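Putative modification methylase (Thermus thermophilus, PDB 2ZIF) probably methylates the N4 amino group of cytosine in DNA, using S-adenosylmethionine as the methyl donor. Local coordinates at residues D28-L33 against L76-R81; V44-P49 against V239-A244; L24-A29 against L265-A270; A71-L76 against A117-R122. All coordinates share one frame; numbering follows the deposited sequence.

Contact 1 (D28-L33 against L76-R81). With SAM (S-adenosylmethionine), chain D.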
# COMPACT_ATOMS: atom_id res chain seq x y z
N ASP B 28 18.29 -9.47 20.53
CA ASP B 28 17.26 -9.89 19.59
C ASP B 28 15.89 -9.33 19.95
O ASP B 28 15.36 -9.61 21.04
CB ASP B 28 17.19 -11.41 19.55
CG ASP B 28 16.06 -11.91 18.69
OD1 ASP B 28 16.26 -12.05 17.47
OD2 ASP B 28 14.97 -12.16 19.25
N ALA B 29 15.32 -8.57 19.03
CA ALA B 29 14.02 -7.93 19.18
C ALA B 29 12.95 -8.81 19.82
O ALA B 29 12.21 -8.34 20.68
CB ALA B 29 13.54 -7.41 17.83
N ARG B 30 12.85 -10.06 19.40
CA ARG B 30 11.84 -10.96 19.94
C ARG B 30 12.06 -11.25 21.42
O ARG B 30 11.17 -11.05 22.25
CB ARG B 30 11.83 -12.29 19.18
CG ARG B 30 10.54 -13.10 19.34
CD ARG B 30 10.24 -13.53 20.78
NE ARG B 30 11.31 -14.35 21.35
CZ ARG B 30 11.75 -15.48 20.81
NH1 ARG B 30 11.22 -15.94 19.68
NH2 ARG B 30 12.73 -16.16 21.40
N GLU B 31 13.26 -11.72 21.75
CA GLU B 31 13.60 -12.07 23.12
C GLU B 31 13.60 -10.86 24.05
O GLU B 31 12.96 -10.88 25.09
CB GLU B 31 14.96 -12.77 23.16
CG GLU B 31 14.97 -14.07 22.34
CD GLU B 31 16.36 -14.65 22.16
OE1 GLU B 31 16.49 -15.65 21.41
OE2 GLU B 31 17.32 -14.12 22.75
N VAL B 32 14.31 -9.81 23.66
CA VAL B 32 14.39 -8.61 24.48
C VAL B 32 13.06 -7.94 24.78
O VAL B 32 12.81 -7.56 25.92
CB VAL B 32 15.33 -7.58 23.86
CG1 VAL B 32 15.37 -6.32 24.72
CG2 VAL B 32 16.71 -8.17 23.72
N LEU B 33 12.20 -7.80 23.77
CA LEU B 33 10.90 -7.16 24.00
C LEU B 33 9.99 -8.00 24.89
O LEU B 33 9.14 -7.48 25.61
CB LEU B 33 10.18 -6.87 22.67
CG LEU B 33 10.84 -5.94 21.63
CD1 LEU B 33 9.83 -5.61 20.54
CD2 LEU B 33 11.34 -4.67 22.29
N LEU B 76 8.96 -11.50 11.48
CA LEU B 76 8.48 -10.15 11.77
C LEU B 76 7.22 -10.15 12.65
O LEU B 76 7.07 -9.27 13.51
CB LEU B 76 8.19 -9.39 10.46
CG LEU B 76 9.35 -8.97 9.55
CD1 LEU B 76 8.83 -7.98 8.51
CD2 LEU B 76 10.48 -8.33 10.35
N ASP B 77 6.33 -11.11 12.43
CA ASP B 77 5.11 -11.18 13.22
C ASP B 77 5.38 -11.37 14.71
O ASP B 77 4.63 -10.88 15.55
CB ASP B 77 4.22 -12.32 12.73
CG ASP B 77 3.47 -11.97 11.47
OD1 ASP B 77 3.23 -10.77 11.22
OD2 ASP B 77 3.11 -12.90 10.72
N ARG B 78 6.46 -12.10 15.02
CA ARG B 78 6.84 -12.36 16.41
C ARG B 78 7.26 -11.07 17.09
O ARG B 78 7.26 -10.98 18.32
CB ARG B 78 8.00 -13.36 16.47
CG ARG B 78 7.64 -14.79 16.10
CD ARG B 78 8.83 -15.54 15.52
NE ARG B 78 9.92 -15.73 16.48
CZ ARG B 78 11.12 -16.19 16.16
NH1 ARG B 78 11.40 -16.49 14.90
NH2 ARG B 78 12.05 -16.36 17.09
N VAL B 79 7.63 -10.08 16.29
CA VAL B 79 8.04 -8.80 16.86
C VAL B 79 6.80 -7.93 17.01
O VAL B 79 6.61 -7.28 18.04
CB VAL B 79 9.09 -8.11 15.97
CG1 VAL B 79 9.47 -6.74 16.56
CG2 VAL B 79 10.32 -8.99 15.86
N TRP B 80 5.94 -7.93 15.99
CA TRP B 80 4.71 -7.14 16.05
C TRP B 80 3.85 -7.64 17.24
O TRP B 80 3.22 -6.83 17.94
CB TRP B 80 3.91 -7.24 14.73
CG TRP B 80 4.69 -6.97 13.43
CD1 TRP B 80 4.47 -7.56 12.22
CD2 TRP B 80 5.80 -6.06 13.23
NE1 TRP B 80 5.37 -7.10 11.28
CE2 TRP B 80 6.19 -6.18 11.87
CE3 TRP B 80 6.50 -5.17 14.05
CZ2 TRP B 80 7.26 -5.44 11.32
CZ3 TRP B 80 7.56 -4.43 13.51
CH2 TRP B 80 7.92 -4.57 12.15
N ARG B 81 3.83 -8.95 17.49
CA ARG B 81 3.06 -9.53 18.61
C ARG B 81 3.48 -8.93 19.94
O ARG B 81 2.64 -8.59 20.77
CB ARG B 81 3.23 -11.06 18.69
CG ARG B 81 2.35 -11.85 17.75
CD ARG B 81 2.18 -13.29 18.21
NE ARG B 81 1.38 -14.06 17.25
CZ ARG B 81 1.81 -14.48 16.07
NH1 ARG B 81 3.06 -14.23 15.68
NH2 ARG B 81 0.99 -15.15 15.26
N SAM D . 16.17 3.37 10.77
CA SAM D . 17.26 2.68 11.47
C SAM D . 18.54 3.49 11.76
O SAM D . 19.60 2.87 11.89
OXT SAM D . 18.43 4.71 11.88
CB SAM D . 17.71 1.40 10.72
CG SAM D . 16.76 -0.02 11.21
SD SAM D . 17.22 -1.39 10.06
CE SAM D . 16.07 -1.19 8.66
C5' SAM D . 16.76 -2.91 10.92
C4' SAM D . 17.67 -3.27 12.11
O4' SAM D . 17.21 -4.45 12.75
C3' SAM D . 19.15 -3.50 11.77
O3' SAM D . 20.00 -2.51 12.33
C2' SAM D . 19.39 -4.96 12.15
O2' SAM D . 20.64 -5.15 12.82
C1' SAM D . 18.31 -5.19 13.22
N9 SAM D . 17.82 -6.57 13.37
C8 SAM D . 17.62 -7.58 12.49
N7 SAM D . 17.13 -8.69 13.05
C5 SAM D . 16.98 -8.40 14.41
C6 SAM D . 16.54 -9.04 15.56
N6 SAM D . 16.08 -10.32 15.53
N1 SAM D . 16.54 -8.39 16.77
C2 SAM D . 16.98 -7.12 16.85
N3 SAM D . 17.43 -6.43 15.78
C4 SAM D . 17.42 -7.07 14.59
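R30 and R78 meet at the more exposed side of this contact, where helix 29-34 runs beside helix 65-86 at 19° between the local axes. With its first torsion at -160°, R30 sends CG away from its own backbone N, and CG rests 3.8 Å from R78 CB, alkyl against alkyl. Bends at chi2 and chi3 then fold the chain back, and CZ comes level with the edge of the R78 guanidinium. At the tip, NH1 lies 2.8 Å from R78 NH2; both are donors, the planes are 39° apart, and no hydrogen bond can join them. NH2, the other branch, has E31 OE1 at 3.8 Å, a long ion pair with the oxygen well out of the guanidinium plane. Deeper in, V79 splits its methyls: CG2 touches A29 CB at 4.1 Å and CG1 touches L33 CD1 at 4.2 Å. Beside them the adenine of the cofactor is read by D28 OD1, which accepts from SAM N6 at 2.6 Å, and by A29 N, which gives SAM N1 a nearly straight bond of 2.6 Å. The apolar inner face therefore probably carries the cohesion, while the paired arginine tips are likely to need solvent or nearby carboxylates to offset their charge.

Contact 2 (V44-P49 against V239-A244). With SAM (S-adenosylmethionine), chain D.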
# COMPACT_ATOMS: atom_id res chain seq x y z
N VAL B 44 5.61 3.23 18.61
CA VAL B 44 6.70 2.48 18.00
C VAL B 44 6.94 2.97 16.56
O VAL B 44 6.03 2.94 15.73
CB VAL B 44 6.40 0.97 17.94
CG1 VAL B 44 7.44 0.28 17.06
CG2 VAL B 44 6.44 0.38 19.35
N VAL B 45 8.14 3.46 16.28
CA VAL B 45 8.50 3.86 14.93
C VAL B 45 9.71 3.02 14.54
O VAL B 45 10.72 2.99 15.26
CB VAL B 45 8.90 5.34 14.82
CG1 VAL B 45 9.24 5.66 13.36
CG2 VAL B 45 7.78 6.23 15.32
N THR B 46 9.61 2.33 13.41
CA THR B 46 10.70 1.48 12.99
C THR B 46 10.64 1.10 11.52
O THR B 46 9.64 1.35 10.84
CB THR B 46 10.72 0.16 13.83
OG1 THR B 46 11.87 -0.63 13.50
CG2 THR B 46 9.45 -0.65 13.56
N SER B 47 11.71 0.48 11.06
CA SER B 47 11.82 0.02 9.69
C SER B 47 12.35 -1.41 9.80
O SER B 47 13.44 -1.65 10.30
CB SER B 47 12.82 0.90 8.94
OG SER B 47 12.63 0.77 7.55
N PRO B 48 11.57 -2.39 9.33
CA PRO B 48 12.03 -3.77 9.42
C PRO B 48 13.36 -3.99 8.70
O PRO B 48 13.73 -3.24 7.80
CB PRO B 48 10.89 -4.56 8.78
CG PRO B 48 10.39 -3.60 7.75
CD PRO B 48 10.37 -2.28 8.47
N PRO B 49 14.11 -5.02 9.13
CA PRO B 49 15.41 -5.35 8.53
C PRO B 49 15.35 -5.78 7.07
O PRO B 49 14.35 -6.30 6.59
CB PRO B 49 15.95 -6.45 9.46
CG PRO B 49 14.71 -7.03 10.08
CD PRO B 49 13.87 -5.82 10.34
N VAL B 239 8.97 6.01 23.28
CA VAL B 239 8.97 5.70 21.86
C VAL B 239 9.86 4.48 21.64
O VAL B 239 11.00 4.43 22.11
CB VAL B 239 9.47 6.90 21.03
CG1 VAL B 239 9.55 6.53 19.54
CG2 VAL B 239 8.51 8.08 21.22
N LEU B 240 9.34 3.48 20.94
CA LEU B 240 10.09 2.25 20.72
C LEU B 240 10.46 1.97 19.27
O LEU B 240 9.68 2.21 18.35
CB LEU B 240 9.28 1.06 21.23
CG LEU B 240 9.95 -0.23 21.72
CD1 LEU B 240 8.86 -1.28 21.91
CD2 LEU B 240 10.98 -0.75 20.76
N ASP B 241 11.67 1.45 19.08
CA ASP B 241 12.15 1.03 17.77
C ASP B 241 12.90 -0.27 18.06
O ASP B 241 14.02 -0.24 18.58
CB ASP B 241 13.12 2.04 17.15
CG ASP B 241 13.51 1.67 15.73
OD1 ASP B 241 13.43 0.47 15.40
OD2 ASP B 241 13.88 2.57 14.94
N PRO B 242 12.29 -1.42 17.74
CA PRO B 242 12.93 -2.71 18.00
C PRO B 242 14.10 -3.00 17.04
O PRO B 242 14.86 -3.93 17.26
CB PRO B 242 11.80 -3.72 17.81
CG PRO B 242 10.55 -2.91 17.80
CD PRO B 242 10.96 -1.63 17.14
N PHE B 243 14.21 -2.20 15.99
CA PHE B 243 15.27 -2.37 14.99
C PHE B 243 15.99 -1.03 14.84
O PHE B 243 16.07 -0.48 13.75
CB PHE B 243 14.65 -2.78 13.66
CG PHE B 243 13.80 -4.00 13.73
CD1 PHE B 243 12.44 -3.93 13.51
CD2 PHE B 243 14.37 -5.24 14.04
CE1 PHE B 243 11.63 -5.06 13.59
CE2 PHE B 243 13.57 -6.38 14.13
CZ PHE B 243 12.20 -6.29 13.90
N ALA B 244 16.54 -0.54 15.94
CA ALA B 244 17.20 0.76 16.00
C ALA B 244 18.35 1.07 15.05
O ALA B 244 18.51 2.22 14.66
CB ALA B 244 17.63 1.03 17.43
N SAM D . 16.17 3.37 10.77
CA SAM D . 17.26 2.68 11.47
C SAM D . 18.54 3.49 11.76
O SAM D . 19.60 2.87 11.89
OXT SAM D . 18.43 4.71 11.88
CB SAM D . 17.71 1.40 10.72
CG SAM D . 16.76 -0.02 11.21
SD SAM D . 17.22 -1.39 10.06
CE SAM D . 16.07 -1.19 8.66
C5' SAM D . 16.76 -2.91 10.92
C4' SAM D . 17.67 -3.27 12.11
O4' SAM D . 17.21 -4.45 12.75
C3' SAM D . 19.15 -3.50 11.77
O3' SAM D . 20.00 -2.51 12.33
C2' SAM D . 19.39 -4.96 12.15
O2' SAM D . 20.64 -5.15 12.82
C1' SAM D . 18.31 -5.19 13.22
N9 SAM D . 17.82 -6.57 13.37
C8 SAM D . 17.62 -7.58 12.49
N7 SAM D . 17.13 -8.69 13.05
C5 SAM D . 16.98 -8.40 14.41
C6 SAM D . 16.54 -9.04 15.56
N6 SAM D . 16.08 -10.32 15.53
N1 SAM D . 16.54 -8.39 16.77
C2 SAM D . 16.98 -7.12 16.85
N3 SAM D . 17.43 -6.43 15.78
C4 SAM D . 17.42 -7.07 14.59
O HOH W 1 14.29 1.24 12.17
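T46 OG1 donates to D241 OD1 at 2.7 Å, meeting the oxygen from above the carboxylate plane. F243 N reaches the same oxygen from the opposite face at 2.8 Å, closing an Asx turn, so two donors grip one atom. The T46 hydroxyl gets there because chi1 (-175°) sets it anti to the backbone N. D241 OD2 has T249 OG1 as a further partner. A valine at D241 would probably leave T46 OG1 and F243 N without their shared acceptor and set the turn after the strand free to shift. Between the parallel strands, V45 N bonds to L240 O at 2.9 Å, while V44 CG2 lies alongside L240 CB at 3.5 Å. A water accepts from S47 N at 2.9 Å and also from the amino group of the cofactor, linking the strand end to the methionine moiety. Farther out, P49 CD stands over the centre of the F243 ring, 3.6 Å from the centroid and only 5° off its normal, a CH-pi contact; T46 OG1 sits at the edge of that ring. Both S47 O and P48 O look onto the transferable methyl, S47 O at 3.1 Å from SAM CE. Two adjoining strand ends thus bring together the Ser-Pro-Pro-Tyr motif, which begins at S47, and the Asp-Pro-Phe-Ala-Gly cofactor loop, a hallmark of amino-methylating DNA methyltransferases.

Contact 3 (L24-A29 against L265-A270). With SAM (S-adenosylmethionine), chain D.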
# COMPACT_ATOMS: atom_id res chain seq x y z
N LEU B 24 19.16 1.70 24.92
CA LEU B 24 19.26 0.89 23.72
C LEU B 24 19.74 -0.49 24.16
O LEU B 24 20.86 -0.64 24.65
CB LEU B 24 20.26 1.50 22.73
CG LEU B 24 20.11 1.14 21.25
CD1 LEU B 24 21.49 1.19 20.60
CD2 LEU B 24 19.48 -0.24 21.07
N HIS B 25 18.89 -1.50 24.00
CA HIS B 25 19.24 -2.87 24.39
C HIS B 25 19.87 -3.61 23.21
O HIS B 25 19.26 -3.73 22.14
CB HIS B 25 17.99 -3.62 24.86
CG HIS B 25 17.35 -3.02 26.07
ND1 HIS B 25 17.52 -3.55 27.33
CD2 HIS B 25 16.56 -1.93 26.22
CE1 HIS B 25 16.87 -2.80 28.21
NE2 HIS B 25 16.28 -1.82 27.56
N VAL B 26 21.09 -4.11 23.41
CA VAL B 26 21.77 -4.86 22.36
C VAL B 26 21.30 -6.31 22.45
O VAL B 26 21.60 -7.01 23.42
CB VAL B 26 23.30 -4.80 22.51
CG1 VAL B 26 23.97 -5.49 21.34
CG2 VAL B 26 23.74 -3.36 22.60
N GLY B 27 20.55 -6.74 21.44
CA GLY B 27 20.03 -8.09 21.44
C GLY B 27 18.99 -8.36 20.37
O GLY B 27 18.83 -7.58 19.42
N ASP B 28 18.29 -9.47 20.53
CA ASP B 28 17.26 -9.89 19.59
C ASP B 28 15.89 -9.33 19.95
O ASP B 28 15.36 -9.61 21.04
CB ASP B 28 17.19 -11.41 19.55
CG ASP B 28 16.06 -11.91 18.69
OD1 ASP B 28 16.26 -12.05 17.47
OD2 ASP B 28 14.97 -12.16 19.25
N ALA B 29 15.32 -8.57 19.03
CA ALA B 29 14.02 -7.93 19.18
C ALA B 29 12.95 -8.81 19.82
O ALA B 29 12.21 -8.34 20.68
CB ALA B 29 13.54 -7.41 17.83
N LEU B 265 20.32 -5.75 17.24
CA LEU B 265 21.09 -6.99 17.25
C LEU B 265 22.60 -6.80 17.14
O LEU B 265 23.37 -7.48 17.82
CB LEU B 265 20.61 -7.90 16.12
CG LEU B 265 21.21 -9.30 15.98
CD1 LEU B 265 21.05 -10.07 17.29
CD2 LEU B 265 20.51 -10.03 14.83
N VAL B 266 23.02 -5.87 16.31
CA VAL B 266 24.45 -5.66 16.10
C VAL B 266 25.09 -4.62 17.02
O VAL B 266 24.86 -3.41 16.89
CB VAL B 266 24.73 -5.28 14.63
CG1 VAL B 266 26.22 -5.15 14.40
CG2 VAL B 266 24.14 -6.35 13.70
N PRO B 267 25.93 -5.10 17.96
CA PRO B 267 26.63 -4.23 18.91
C PRO B 267 27.39 -3.11 18.22
O PRO B 267 27.48 -2.01 18.75
CB PRO B 267 27.55 -5.21 19.65
CG PRO B 267 27.77 -6.29 18.65
CD PRO B 267 26.39 -6.49 18.10
N ARG B 268 27.92 -3.39 17.03
CA ARG B 268 28.67 -2.38 16.30
C ARG B 268 27.75 -1.22 15.93
O ARG B 268 28.17 -0.05 15.96
CB ARG B 268 29.32 -2.99 15.05
CG ARG B 268 30.27 -2.03 14.33
CD ARG B 268 31.25 -2.77 13.43
NE ARG B 268 30.57 -3.51 12.36
CZ ARG B 268 30.18 -2.97 11.21
NH1 ARG B 268 30.39 -1.67 10.98
NH2 ARG B 268 29.56 -3.72 10.31
N TYR B 269 26.50 -1.53 15.59
CA TYR B 269 25.54 -0.50 15.21
C TYR B 269 25.08 0.25 16.45
O TYR B 269 24.98 1.47 16.45
CB TYR B 269 24.32 -1.13 14.52
CG TYR B 269 24.61 -1.83 13.20
CD1 TYR B 269 23.69 -2.71 12.64
CD2 TYR B 269 25.81 -1.61 12.52
CE1 TYR B 269 23.95 -3.35 11.44
CE2 TYR B 269 26.08 -2.25 11.31
CZ TYR B 269 25.14 -3.13 10.78
OH TYR B 269 25.40 -3.79 9.60
N ALA B 270 24.82 -0.49 17.53
CA ALA B 270 24.39 0.13 18.77
C ALA B 270 25.44 1.14 19.22
O ALA B 270 25.10 2.22 19.71
CB ALA B 270 24.19 -0.94 19.85
N SAM D . 16.17 3.37 10.77
CA SAM D . 17.26 2.68 11.47
C SAM D . 18.54 3.49 11.76
O SAM D . 19.60 2.87 11.89
OXT SAM D . 18.43 4.71 11.88
CB SAM D . 17.71 1.40 10.72
CG SAM D . 16.76 -0.02 11.21
SD SAM D . 17.22 -1.39 10.06
CE SAM D . 16.07 -1.19 8.66
C5' SAM D . 16.76 -2.91 10.92
C4' SAM D . 17.67 -3.27 12.11
O4' SAM D . 17.21 -4.45 12.75
C3' SAM D . 19.15 -3.50 11.77
O3' SAM D . 20.00 -2.51 12.33
C2' SAM D . 19.39 -4.96 12.15
O2' SAM D . 20.64 -5.15 12.82
C1' SAM D . 18.31 -5.19 13.22
N9 SAM D . 17.82 -6.57 13.37
C8 SAM D . 17.62 -7.58 12.49
N7 SAM D . 17.13 -8.69 13.05
C5 SAM D . 16.98 -8.40 14.41
C6 SAM D . 16.54 -9.04 15.56
N6 SAM D . 16.08 -10.32 15.53
N1 SAM D . 16.54 -8.39 16.77
C2 SAM D . 16.98 -7.12 16.85
N3 SAM D . 17.43 -6.43 15.78
C4 SAM D . 17.42 -7.07 14.59
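G27 O points at L265 CA without gaining a conventional hydrogen bond: the two atoms are 3.2 Å apart with an angle of 128° at the hydrogen, a CA-H...O contact, and the amide of L265 is badly angled for the same oxygen. No hydrogen bond crosses between the segments, so apolar packing has to join them. A270 CB supplies much of it, wedged between L24 CD1 at 3.5 Å and V26 CG2 at 3.7 Å. The other branch of V26, CG1, is placed anti to the backbone N by chi1 (-175°) and packs on P267 CB at 4.0 Å, at the start of helix 267-280. The strand 24-26 therefore lies against the first turn of that helix. Toward the cofactor the side chain of L265 spreads over one face of the adenine, CB 3.5 Å from SAM N3 and CD2 3.9 Å from SAM C5, while F243 approaches the base from its other face. V266 CG1 rests over the centre of the Y269 ring, whose edge is turned to the ribose, with CD1 3.9 Å from the in-plane SAM O2'. E264 OE1 is bonded to the cofactor, probably at its ribose as in relatives, and OE2 takes V266 N, tying that site to the backbone before the helix. An acidic residue ending one parallel strand, with the adenine held by the loop after its neighbour in the sheet, is characteristic of the Rossmann-like methyltransferase fold.

Contact 4 (A71-L76 against A117-R122)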
# COMPACT_ATOMS: atom_id res chain seq x y z
N ALA B 71 8.48 -16.99 5.52
CA ALA B 71 9.18 -17.26 6.76
C ALA B 71 9.69 -15.95 7.38
O ALA B 71 9.60 -15.76 8.59
CB ALA B 71 10.35 -18.21 6.51
N PHE B 72 10.23 -15.07 6.54
CA PHE B 72 10.72 -13.78 7.03
C PHE B 72 9.53 -13.05 7.66
O PHE B 72 9.65 -12.46 8.72
CB PHE B 72 11.30 -12.94 5.88
CG PHE B 72 11.67 -11.54 6.28
CD1 PHE B 72 12.62 -11.30 7.27
CD2 PHE B 72 11.04 -10.44 5.69
CE1 PHE B 72 12.94 -10.00 7.66
CE2 PHE B 72 11.35 -9.14 6.07
CZ PHE B 72 12.30 -8.91 7.05
N LEU B 73 8.38 -13.12 7.00
CA LEU B 73 7.18 -12.48 7.51
C LEU B 73 6.83 -13.06 8.88
O LEU B 73 6.43 -12.33 9.79
CB LEU B 73 6.00 -12.69 6.55
CG LEU B 73 6.01 -11.91 5.23
CD1 LEU B 73 4.79 -12.25 4.41
CD2 LEU B 73 6.05 -10.42 5.52
N ASP B 74 6.97 -14.38 9.01
CA ASP B 74 6.67 -15.05 10.26
C ASP B 74 7.58 -14.54 11.38
O ASP B 74 7.15 -14.39 12.53
CB ASP B 74 6.81 -16.57 10.09
CG ASP B 74 5.63 -17.18 9.33
OD1 ASP B 74 5.80 -18.28 8.76
OD2 ASP B 74 4.53 -16.58 9.31
N GLU B 75 8.84 -14.26 11.03
CA GLU B 75 9.79 -13.72 12.00
C GLU B 75 9.30 -12.35 12.45
O GLU B 75 9.23 -12.06 13.65
CB GLU B 75 11.17 -13.56 11.37
CG GLU B 75 11.93 -14.84 11.10
CD GLU B 75 13.21 -14.60 10.31
OE1 GLU B 75 14.06 -13.79 10.77
OE2 GLU B 75 13.37 -15.21 9.22
N LEU B 76 8.96 -11.50 11.48
CA LEU B 76 8.48 -10.15 11.77
C LEU B 76 7.22 -10.15 12.65
O LEU B 76 7.07 -9.27 13.51
CB LEU B 76 8.19 -9.39 10.46
CG LEU B 76 9.35 -8.97 9.55
CD1 LEU B 76 8.83 -7.98 8.51
CD2 LEU B 76 10.48 -8.33 10.35
N ALA B 117 2.19 -4.66 1.95
CA ALA B 117 0.85 -5.24 1.93
C ALA B 117 0.77 -6.46 2.85
O ALA B 117 -0.18 -6.61 3.61
CB ALA B 117 0.45 -5.62 0.49
N ASP B 118 1.78 -7.31 2.79
CA ASP B 118 1.83 -8.49 3.64
C ASP B 118 1.89 -8.12 5.10
O ASP B 118 1.28 -8.80 5.93
CB ASP B 118 3.03 -9.36 3.27
CG ASP B 118 2.77 -10.20 2.04
OD1 ASP B 118 1.79 -10.98 2.07
OD2 ASP B 118 3.52 -10.08 1.06
N ILE B 119 2.62 -7.06 5.43
CA ILE B 119 2.73 -6.64 6.81
C ILE B 119 1.38 -6.09 7.28
O ILE B 119 0.98 -6.33 8.42
CB ILE B 119 3.85 -5.59 7.03
CG1 ILE B 119 5.22 -6.25 6.86
CG2 ILE B 119 3.75 -5.00 8.44
CD1 ILE B 119 6.37 -5.25 6.80
N GLN B 120 0.68 -5.37 6.41
CA GLN B 120 -0.62 -4.83 6.77
C GLN B 120 -1.63 -5.93 7.06
O GLN B 120 -2.32 -5.88 8.07
CB GLN B 120 -1.17 -3.91 5.67
CG GLN B 120 -0.87 -2.44 5.86
CD GLN B 120 -1.55 -1.57 4.82
OE1 GLN B 120 -1.39 -1.79 3.62
NE2 GLN B 120 -2.31 -0.58 5.28
N VAL B 121 -1.71 -6.92 6.18
CA VAL B 121 -2.65 -8.02 6.39
C VAL B 121 -2.34 -8.75 7.70
O VAL B 121 -3.21 -8.92 8.55
CB VAL B 121 -2.60 -9.02 5.21
CG1 VAL B 121 -3.53 -10.21 5.47
CG2 VAL B 121 -3.01 -8.32 3.92
N ARG B 122 -1.08 -9.15 7.87
CA ARG B 122 -0.66 -9.86 9.06
C ARG B 122 -0.81 -9.10 10.39
O ARG B 122 -0.87 -9.73 11.44
CB ARG B 122 0.78 -10.33 8.90
CG ARG B 122 0.91 -11.55 8.02
CD ARG B 122 2.32 -11.67 7.49
NE ARG B 122 2.51 -12.86 6.66
CZ ARG B 122 2.91 -14.03 7.14
NH1 ARG B 122 3.16 -14.18 8.43
NH2 ARG B 122 3.09 -15.06 6.32
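L73 fills the tight half of this contact, pressed on R122 and D118 at once. Its CB lies 3.4 Å above the centre of the R122 guanidinium, and CD1 reaches R122 NE at 3.3 Å and D118 CB at 3.6 Å. The arginine chain, extended from CG to NE, crosses the leucine at about a right angle and is laid flat across it. Beyond L73 the guanidinium meets charge: NH1 gives D74 OD2 a hydrogen bond of 2.9 Å at 163°, within a salt bridge, and the oxygen lies near the guanidinium plane although the carboxylate itself is turned by 59°. D74 is on the exposed side, whereas D77, the second salt-bridge partner of NH1, is buried. A methionine in place of R122 would probably leave both D74 and D77 without their positive mate and strip the flat cover from L73. The other half is looser, with L76 CD1 meeting I119 CD1 at 4.1 Å and L73 CD2 as far as 4.5 Å from I119 CG1; I119 goes on to touch I95 and V97 of strand 91-101. D118 turns its carboxylate elsewhere, to the hydroxyl of Y69 and to R124 of the second subunit. The local axes, 10.8 Å apart and crossing at -49°, are consistent with ridges-into-grooves packing of two helices on one face of the central sheet, with helix 115-124 also facing the subunit interface.

Contacts 1, 2 and 3 surround one S-adenosylmethionine, their centres about 11 to 13 Å apart; contact 4 is about 12 Å from contact 1 but about 22 Å from contact 3. Contacts 1 and 3 share D28 and A29, where strand 23-26 leads into helix 29-34; contacts 1 and 4 share L76 on helix 65-86. Contact 2 joins adjacent strands of the sheet that also holds strand 23-26, and F243 packs on both A29 and V79. Along the chain, contact 3 joins segments near the two ends and encloses contact 2, which in turn encloses contact 4, while the segments of contact 1 alternate with those of contacts 2 and 4. Segments far apart in sequence thus build the cofactor pocket, while contact 4 extends the helical layer toward the second subunit.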